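PDB 4CCW: carboxyl esterase NP, which hydrolyses carboxylic esters, naproxen esters among them, to an alcohol and a carboxylate, using the catalytic machinery of an alpha/beta hydrolase. Local coordinates for residues L59-L64 and V86-D91; Q19-S24 and L64-M69. All blocks are in the same frame, centred on the assembly; numbering follows the deposited sequence.

Interaction 1 of 2, residues L59-L64 and V86-D91; sequences LLHGAL and VDIIGD. With VKC ((2-hydroxyethoxy)acetic acid), chain B.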
# COMPACT_ATOMS: atom_id res chain seq x y z
N LEU A 59 7.55 2.81 1.27
CA LEU A 59 6.57 2.03 0.53
C LEU A 59 5.43 1.59 1.44
O LEU A 59 5.65 1.11 2.56
CB LEU A 59 7.22 0.79 -0.11
CG LEU A 59 8.53 0.97 -0.88
CD1 LEU A 59 9.07 -0.37 -1.35
CD2 LEU A 59 8.35 1.92 -2.05
N LEU A 60 4.20 1.77 0.95
CA LEU A 60 3.01 1.38 1.68
C LEU A 60 2.17 0.50 0.75
O LEU A 60 1.62 0.97 -0.24
CB LEU A 60 2.24 2.62 2.16
CG LEU A 60 2.87 3.47 3.28
CD1 LEU A 60 2.10 4.77 3.43
CD2 LEU A 60 2.95 2.72 4.61
N HIS A 61 2.11 -0.79 1.10
CA HIS A 61 1.50 -1.86 0.30
C HIS A 61 -0.01 -1.76 0.15
O HIS A 61 -0.68 -0.99 0.85
CB HIS A 61 1.81 -3.16 1.01
CG HIS A 61 1.28 -3.20 2.42
ND1 HIS A 61 0.02 -3.53 2.70
CD2 HIS A 61 1.90 -2.90 3.64
CE1 HIS A 61 -0.18 -3.45 4.04
NE2 HIS A 61 0.97 -3.07 4.61
N GLY A 62 -0.57 -2.58 -0.74
CA GLY A 62 -2.03 -2.68 -0.91
C GLY A 62 -2.69 -3.50 0.19
O GLY A 62 -2.02 -4.27 0.87
N ALA A 63 -4.00 -3.33 0.36
CA ALA A 63 -4.74 -4.04 1.42
C ALA A 63 -4.51 -5.55 1.36
O ALA A 63 -4.57 -6.14 0.29
CB ALA A 63 -6.24 -3.74 1.36
N LEU A 64 -4.24 -6.14 2.52
CA LEU A 64 -4.18 -7.60 2.73
C LEU A 64 -2.93 -8.28 2.14
O LEU A 64 -2.74 -9.49 2.32
CB LEU A 64 -5.45 -8.30 2.22
CG LEU A 64 -6.82 -7.77 2.66
CD1 LEU A 64 -7.88 -8.67 2.05
CD2 LEU A 64 -6.96 -7.69 4.18
N VAL A 86 6.95 -0.52 4.74
CA VAL A 86 6.28 -0.45 6.04
C VAL A 86 4.96 -1.23 6.03
O VAL A 86 4.10 -0.97 5.18
CB VAL A 86 5.99 1.01 6.41
CG1 VAL A 86 5.22 1.09 7.72
CG2 VAL A 86 7.30 1.81 6.48
N ASP A 87 4.78 -2.15 6.98
CA ASP A 87 3.51 -2.87 7.11
C ASP A 87 2.48 -1.97 7.78
O ASP A 87 2.70 -1.52 8.91
CB ASP A 87 3.66 -4.18 7.89
CG ASP A 87 4.12 -5.35 7.04
OD1 ASP A 87 4.19 -5.24 5.80
OD2 ASP A 87 4.44 -6.41 7.63
N ILE A 88 1.39 -1.68 7.08
CA ILE A 88 0.35 -0.77 7.58
C ILE A 88 -0.31 -1.32 8.83
O ILE A 88 -0.81 -2.46 8.86
CB ILE A 88 -0.72 -0.45 6.49
CG1 ILE A 88 -0.06 0.26 5.30
CG2 ILE A 88 -1.85 0.39 7.06
CD1 ILE A 88 -0.93 0.24 4.06
N ILE A 89 -0.31 -0.50 9.87
CA ILE A 89 -0.86 -0.87 11.16
C ILE A 89 -2.35 -1.19 11.07
O ILE A 89 -3.11 -0.43 10.48
CB ILE A 89 -0.57 0.21 12.23
CG1 ILE A 89 -0.75 -0.35 13.64
CG2 ILE A 89 -1.42 1.46 11.99
CD1 ILE A 89 0.50 -0.99 14.20
N GLY A 90 -2.74 -2.33 11.64
CA GLY A 90 -4.12 -2.80 11.61
C GLY A 90 -4.50 -3.71 10.44
O GLY A 90 -5.53 -4.39 10.49
N ASP A 91 -3.67 -3.74 9.40
CA ASP A 91 -3.93 -4.56 8.21
C ASP A 91 -3.29 -5.95 8.39
O ASP A 91 -2.50 -6.17 9.31
CB ASP A 91 -3.40 -3.86 6.94
CG ASP A 91 -3.93 -4.48 5.65
OD1 ASP A 91 -5.02 -5.09 5.66
OD2 ASP A 91 -3.26 -4.35 4.61
C VKC B . -6.86 -5.59 -2.04
O VKC B . -7.41 -4.56 -2.49
CA VKC B . -7.60 -6.42 -1.02
CD VKC B . -10.10 -5.74 1.47
CG VKC B . -9.70 -6.30 0.10
OAD VKC B . -8.56 -5.60 -0.36
OE1 VKC B . -10.62 -6.78 2.30
OXT VKC B . -5.71 -5.94 -2.40
O HOH W 1 4.87 -1.72 2.19
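The imidazole of H61 has CD1 of I88 over one face, offset toward the rim, a CH-pi contact 3.9 Å from the ring centroid; at its edge, in the plane, lie D91 OD2, D87 C and a water. H61 opens the loop that follows strand 56-60, the place where alpha/beta hydrolases usually carry the oxyanion-hole loop. That A63 N donates to S129 OG, at the probable nucleophile elbow, fits this reading. Both ring nitrogens are engaged. ND1 donates to G62 O at 2.8 Å, exactly in the ring plane but well above the carbonyl plane. NE2 accepts from I88 N at 2.9 Å in a nearly straight bond, tilted somewhat from the ring. This pairing places the proton on ND1. With CG lodged between the backbone N and the carbonyl carbon (chi1 59°), the ring swings toward 86-91 and bridges the two loops. A phenylalanine here would probably leave I88 N without its acceptor and G62 O without its donor. Before the loop, V86 N donates to L59 O at 3.0 Å, and L60 CD2 packs on V86 CB and I88 CG1. Beyond it, the D91 carboxylate lies nearly coplanar with the imidazole, OD2 sitting 3.3 Å from H61 CE1. The same oxygen, through its syn lone pair, accepts from L64 N at 2.9 Å, while L64 CD1 reaches to 3.3 Å from OE1 of the bound (2-hydroxyethoxy)acetic acid.

Interaction 2 of 2, residues Q19-S24 and L64-M69; sequences QTYNES and LFSSTM. With VKC ((2-hydroxyethoxy)acetic acid), chain B.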
# COMPACT_ATOMS: atom_id res chain seq x y z
N GLN A 19 4.83 -17.69 8.98
CA GLN A 19 5.71 -18.56 8.20
C GLN A 19 5.64 -18.24 6.69
O GLN A 19 6.67 -18.14 6.02
CB GLN A 19 5.39 -20.04 8.46
CG GLN A 19 6.30 -21.02 7.73
CD GLN A 19 7.78 -20.82 8.06
OE1 GLN A 19 8.14 -20.39 9.15
NE2 GLN A 19 8.64 -21.14 7.10
N THR A 20 4.43 -18.08 6.17
CA THR A 20 4.24 -17.75 4.74
C THR A 20 4.82 -16.38 4.38
O THR A 20 5.33 -16.19 3.28
CB THR A 20 2.76 -17.83 4.28
OG1 THR A 20 1.96 -16.87 4.99
CG2 THR A 20 2.18 -19.25 4.45
N TYR A 21 4.73 -15.44 5.32
CA TYR A 21 5.29 -14.09 5.14
C TYR A 21 6.81 -14.21 4.98
O TYR A 21 7.40 -13.60 4.08
CB TYR A 21 4.93 -13.24 6.37
CG TYR A 21 5.31 -11.78 6.29
CD1 TYR A 21 6.65 -11.37 6.27
CD2 TYR A 21 4.32 -10.80 6.29
CE1 TYR A 21 6.98 -10.02 6.22
CE2 TYR A 21 4.64 -9.46 6.25
CZ TYR A 21 5.97 -9.08 6.21
OH TYR A 21 6.26 -7.74 6.16
N ASN A 22 7.43 -15.00 5.85
CA ASN A 22 8.87 -15.22 5.81
C ASN A 22 9.30 -15.90 4.51
O ASN A 22 10.35 -15.58 3.96
CB ASN A 22 9.33 -16.02 7.03
CG ASN A 22 9.24 -15.21 8.32
OD1 ASN A 22 9.08 -13.99 8.28
ND2 ASN A 22 9.32 -15.89 9.45
N GLU A 23 8.48 -16.83 4.03
CA GLU A 23 8.77 -17.51 2.77
C GLU A 23 8.66 -16.59 1.56
O GLU A 23 9.44 -16.71 0.62
CB GLU A 23 7.93 -18.78 2.63
CG GLU A 23 8.32 -19.81 3.68
CD GLU A 23 7.62 -21.14 3.52
OE1 GLU A 23 6.94 -21.35 2.50
OE2 GLU A 23 7.74 -21.98 4.44
N SER A 24 7.70 -15.66 1.59
CA SER A 24 7.60 -14.63 0.54
C SER A 24 8.81 -13.70 0.51
O SER A 24 9.17 -13.19 -0.55
CB SER A 24 6.33 -13.80 0.71
OG SER A 24 5.18 -14.55 0.38
N LEU A 64 -4.24 -6.14 2.52
CA LEU A 64 -4.18 -7.60 2.73
C LEU A 64 -2.93 -8.28 2.14
O LEU A 64 -2.74 -9.49 2.32
CB LEU A 64 -5.45 -8.30 2.22
CG LEU A 64 -6.82 -7.77 2.66
CD1 LEU A 64 -7.88 -8.67 2.05
CD2 LEU A 64 -6.96 -7.69 4.18
N PHE A 65 -2.09 -7.49 1.46
CA PHE A 65 -0.96 -8.01 0.69
C PHE A 65 0.37 -8.00 1.45
O PHE A 65 1.27 -8.77 1.14
CB PHE A 65 -0.81 -7.22 -0.63
CG PHE A 65 -1.60 -7.77 -1.79
CD1 PHE A 65 -2.75 -8.53 -1.59
CD2 PHE A 65 -1.18 -7.53 -3.10
CE1 PHE A 65 -3.47 -9.03 -2.67
CE2 PHE A 65 -1.89 -8.04 -4.18
CZ PHE A 65 -3.04 -8.78 -3.96
N SER A 66 0.49 -7.12 2.45
CA SER A 66 1.74 -6.85 3.20
C SER A 66 2.86 -6.23 2.37
O SER A 66 2.78 -6.11 1.14
CB SER A 66 2.26 -8.12 3.93
OG SER A 66 3.04 -8.93 3.07
N SER A 67 3.95 -5.88 3.05
CA SER A 67 5.13 -5.31 2.41
C SER A 67 5.86 -6.28 1.48
O SER A 67 6.67 -5.85 0.65
CB SER A 67 6.11 -4.81 3.48
OG SER A 67 5.59 -3.66 4.10
N THR A 68 5.58 -7.57 1.61
CA THR A 68 6.25 -8.57 0.77
C THR A 68 5.88 -8.42 -0.71
O THR A 68 6.58 -9.00 -1.56
CB THR A 68 5.91 -10.01 1.20
OG1 THR A 68 4.51 -10.23 1.03
CG2 THR A 68 6.32 -10.26 2.65
N MET A 69 4.82 -7.67 -1.01
CA MET A 69 4.33 -7.50 -2.40
C MET A 69 5.30 -6.75 -3.30
O MET A 69 5.17 -6.79 -4.51
CB MET A 69 2.96 -6.81 -2.45
CG MET A 69 2.96 -5.34 -2.08
SD MET A 69 1.43 -4.53 -2.59
CE MET A 69 1.73 -4.15 -4.32
C VKC B . -6.86 -5.59 -2.04
O VKC B . -7.41 -4.56 -2.49
CA VKC B . -7.60 -6.42 -1.02
CD VKC B . -10.10 -5.74 1.47
CG VKC B . -9.70 -6.30 0.10
OAD VKC B . -8.56 -5.60 -0.36
OE1 VKC B . -10.62 -6.78 2.30
OXT VKC B . -5.71 -5.94 -2.40
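An ST turn shapes the loop on which this contact is built: S66 OG accepts from T68 N, two residues on, at 3.2 Å. In this alpha/beta hydrolase the turn leads from the ligand pocket after strand 56-60 into the 3-10 segment that starts at S67, and the N-terminal helix 12-24 packs against it. The principal meeting is between Y21 and T68. The methyl CG2 of T68 sits over the centre of the phenol ring, 3.7 Å from the centroid and only 12° off the normal, a well-centred CH-pi contact. Y21 reaches it because its CG is anti to the backbone N (chi1 -174°), which carries the ring from the helix across to the loop. S66 CB approaches the same ring obliquely, 3.6 Å from Y21 CE2. One turn further along the helix, S24 CB packs against T68 CB at 3.8 Å, so T68 is held by two helix residues through its methyl and its CB.

No hydrogen bond joins the two segments directly; their polar ends are gathered by third parties. Q199 of helix 194-205 accepts through OE1 from S24 OG and T68 OG1, while the hydroxyls of Y21 and S67 go to D87. S66 OG takes part in three bonds: it accepts from T68 N and from Q199 NE2, and donates to F65 O at 2.6 Å. F65 brings its ring to the ligand; F196 and F200 also meet that ring, edge-to-face. Over one of its faces lies OXT of (2-hydroxyethoxy)acetic acid, 3.8 Å from F65 CE1.

In the fold
Interactions 1 and 2 illustrate how one run of chain, a strand end and the loop after it, can meet two partners in turn: residues 59-64 and 64-69, continuous through the shared L64, pack first on 86-91 and then on helix 12-24. Their centres lie about 11 Å apart. D87 joins them, with OD1 at 2.8 Å from S67 N and OD2 at 2.7 Å from Y21 OH. H61 CB also packs 3.1 Å from S66 O. Interaction 1 is the more central, and its G62 lies about 6 Å from the side chain of H273, the probable proton acceptor. Both contribute to the ligand pocket: A63 and L64 from interaction 1, L64 and F65 from interaction 2.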